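Local coordinates for protein rhamnosidase B (Bacillus sp., PDB 2OKX) that probably hydrolyses terminal alpha-L-rhamnose residues from glycosides, as an alpha-L-rhamnosidase of glycoside hydrolase family 78, at residues N140-Q148 with S308-F316. Sequence-based numbering, arbitrary orientation.
Sequences NSPRMACQQ and SDHGGSSHF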
# COMPACT_ATOMS: atom_id res chain seq x y z
N ASN A 140 -6.21 -11.26 18.94
CA ASN A 140 -6.42 -12.32 17.96
C ASN A 140 -7.17 -11.79 16.73
O ASN A 140 -7.61 -12.58 15.89
CB ASN A 140 -7.19 -13.50 18.56
CG ASN A 140 -8.63 -13.14 18.91
OD1 ASN A 140 -9.52 -14.00 18.85
ND2 ASN A 140 -8.86 -11.90 19.29
N SER A 141 -7.29 -10.47 16.61
CA SER A 141 -8.00 -9.89 15.47
C SER A 141 -7.29 -10.26 14.17
O SER A 141 -6.11 -10.62 14.17
CB SER A 141 -8.11 -8.36 15.62
OG SER A 141 -6.85 -7.73 15.53
N PRO A 142 -8.00 -10.19 13.03
CA PRO A 142 -7.43 -10.54 11.73
C PRO A 142 -6.18 -9.80 11.28
O PRO A 142 -6.03 -8.60 11.51
CB PRO A 142 -8.59 -10.30 10.76
CG PRO A 142 -9.81 -10.46 11.62
CD PRO A 142 -9.40 -9.75 12.88
N ARG A 143 -5.28 -10.54 10.64
CA ARG A 143 -4.08 -9.94 10.07
C ARG A 143 -4.71 -9.17 8.91
O ARG A 143 -5.55 -9.71 8.19
CB ARG A 143 -3.13 -11.02 9.55
CG ARG A 143 -1.91 -10.48 8.81
CD ARG A 143 -0.96 -9.71 9.72
NE ARG A 143 0.02 -8.97 8.94
CZ ARG A 143 1.05 -9.51 8.30
NH1 ARG A 143 1.26 -10.82 8.34
NH2 ARG A 143 1.86 -8.74 7.58
N MET A 144 -4.33 -7.92 8.74
CA MET A 144 -4.91 -7.09 7.69
C MET A 144 -4.57 -7.56 6.28
O MET A 144 -5.45 -7.73 5.44
CB MET A 144 -4.45 -5.64 7.87
CG MET A 144 -5.21 -4.63 7.04
SD MET A 144 -4.83 -2.98 7.66
CE MET A 144 -5.29 -1.94 6.23
N ALA A 145 -3.28 -7.76 6.02
CA ALA A 145 -2.82 -8.20 4.71
C ALA A 145 -1.37 -8.65 4.84
O ALA A 145 -0.70 -8.33 5.83
CB ALA A 145 -2.92 -7.05 3.71
N CYS A 146 -0.88 -9.37 3.84
CA CYS A 146 0.51 -9.83 3.90
C CYS A 146 1.45 -8.63 3.99
O CYS A 146 2.55 -8.74 4.53
CB CYS A 146 0.85 -10.68 2.67
SG CYS A 146 0.81 -9.82 1.07
N GLN A 147 1.00 -7.48 3.49
CA GLN A 147 1.82 -6.27 3.49
C GLN A 147 1.69 -5.40 4.73
O GLN A 147 2.60 -4.64 5.05
CB GLN A 147 1.49 -5.38 2.27
CG GLN A 147 1.50 -6.08 0.91
CD GLN A 147 0.14 -6.62 0.53
OE1 GLN A 147 -0.78 -6.68 1.35
NE2 GLN A 147 -0.01 -7.04 -0.73
N GLN A 148 0.57 -5.52 5.44
CA GLN A 148 0.33 -4.64 6.57
C GLN A 148 0.21 -5.23 7.98
O GLN A 148 0.68 -6.33 8.25
CB GLN A 148 -0.91 -3.81 6.25
CG GLN A 148 -0.98 -3.39 4.77
CD GLN A 148 -1.80 -2.14 4.56
OE1 GLN A 148 -2.65 -2.08 3.66
NE2 GLN A 148 -1.56 -1.14 5.38
N SER A 308 0.81 -21.56 -1.49
CA SER A 308 1.78 -20.52 -1.19
C SER A 308 0.95 -19.48 -0.43
O SER A 308 -0.19 -19.22 -0.79
CB SER A 308 2.33 -19.90 -2.47
OG SER A 308 3.24 -18.86 -2.17
N ASP A 309 1.52 -18.90 0.62
CA ASP A 309 0.80 -17.91 1.41
C ASP A 309 1.76 -16.78 1.77
O ASP A 309 2.69 -16.97 2.55
CB ASP A 309 0.26 -18.56 2.70
CG ASP A 309 -0.80 -17.71 3.39
OD1 ASP A 309 -0.84 -16.49 3.16
OD2 ASP A 309 -1.59 -18.27 4.18
N HIS A 310 1.54 -15.60 1.20
CA HIS A 310 2.42 -14.47 1.49
C HIS A 310 2.06 -13.87 2.85
O HIS A 310 2.87 -13.21 3.49
CB HIS A 310 2.28 -13.40 0.40
CG HIS A 310 3.54 -12.64 0.14
ND1 HIS A 310 4.50 -12.42 1.11
CD2 HIS A 310 4.00 -12.03 -0.98
CE1 HIS A 310 5.50 -11.73 0.60
NE2 HIS A 310 5.22 -11.48 -0.67
N GLY A 311 0.82 -14.10 3.27
CA GLY A 311 0.37 -13.57 4.54
C GLY A 311 -1.02 -12.97 4.40
O GLY A 311 -1.51 -12.78 3.29
N GLY A 312 -1.65 -12.68 5.53
CA GLY A 312 -2.99 -12.14 5.49
C GLY A 312 -3.96 -13.20 5.97
O GLY A 312 -3.58 -14.36 6.12
N SER A 313 -5.21 -12.82 6.21
CA SER A 313 -6.20 -13.76 6.70
C SER A 313 -6.84 -14.66 5.65
O SER A 313 -7.07 -14.25 4.51
CB SER A 313 -7.31 -13.00 7.43
OG SER A 313 -6.80 -12.27 8.53
N SER A 314 -7.10 -15.90 6.05
CA SER A 314 -7.78 -16.88 5.21
C SER A 314 -9.16 -16.94 5.87
O SER A 314 -9.25 -16.81 7.10
CB SER A 314 -7.08 -18.24 5.28
OG SER A 314 -5.78 -18.17 4.72
N HIS A 315 -10.21 -17.10 5.09
CA HIS A 315 -11.56 -17.10 5.63
C HIS A 315 -12.35 -18.39 5.50
O HIS A 315 -12.26 -19.08 4.49
CB HIS A 315 -12.34 -15.95 5.00
CG HIS A 315 -11.82 -14.60 5.38
ND1 HIS A 315 -12.28 -13.91 6.48
CD2 HIS A 315 -10.81 -13.86 4.87
CE1 HIS A 315 -11.57 -12.80 6.63
NE2 HIS A 315 -10.67 -12.75 5.67
N PHE A 316 -13.12 -18.70 6.54
CA PHE A 316 -13.94 -19.91 6.59
C PHE A 316 -15.28 -19.55 7.24
O PHE A 316 -15.31 -18.94 8.31
CB PHE A 316 -13.23 -20.96 7.45
CG PHE A 316 -13.93 -22.29 7.48
CD1 PHE A 316 -13.83 -23.12 8.60
CD2 PHE A 316 -14.66 -22.74 6.38
CE1 PHE A 316 -14.45 -24.37 8.62
CE2 PHE A 316 -15.28 -23.99 6.40
CZ PHE A 316 -15.17 -24.80 7.52
O HOH W 1 -5.42 -13.45 10.57
O HOH W 2 -6.24 -10.30 5.25
O HOH W 3 -2.91 -10.28 1.82
O HOH W 4 4.05 -11.01 4.84
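Ser313 OG hydrogen-bonds across the contact, donating to Arg143 O at 2.9 Å, in the carbonyl plane on a lone pair. With OG beside its backbone N (chi1 -60°), this small hydroxyl reaches the loop and accepts a hydrogen bond from a water that accepts from Arg143 N. Further waters bridge the backbones, one probably joining Met144 O to Ser313 N, another Cys146 N to Gly311 O, a third Cys146 O to His310 O.

Arg143 CG rests 3.9 Å from Gly312 CA, and Cys146 CA lies 3.8 Å from Gly311 CA. A CB on Gly311 would press on Cys146 CA, and positive phi at both glycines would jam one against the preceding carbonyl oxygen. Compact Cys146 brings SG obliquely to the His310 ring, 4.5 Å from its centroid.

Arg143 bends at chi2 (67°) and grips Gln148 O side-on through NE and NH2, both 2.8 Å away. Cutting it back to an alanine is likely to leave Gln148 O without both guanidinium donors and open a gap beside Gly312. Gly311 N closes an Asx turn on Asp309 OD1. This interdomain loop contact joins the N-terminal domain to the link between strands 297-309 and 314-320, which lie in different D2 sheets.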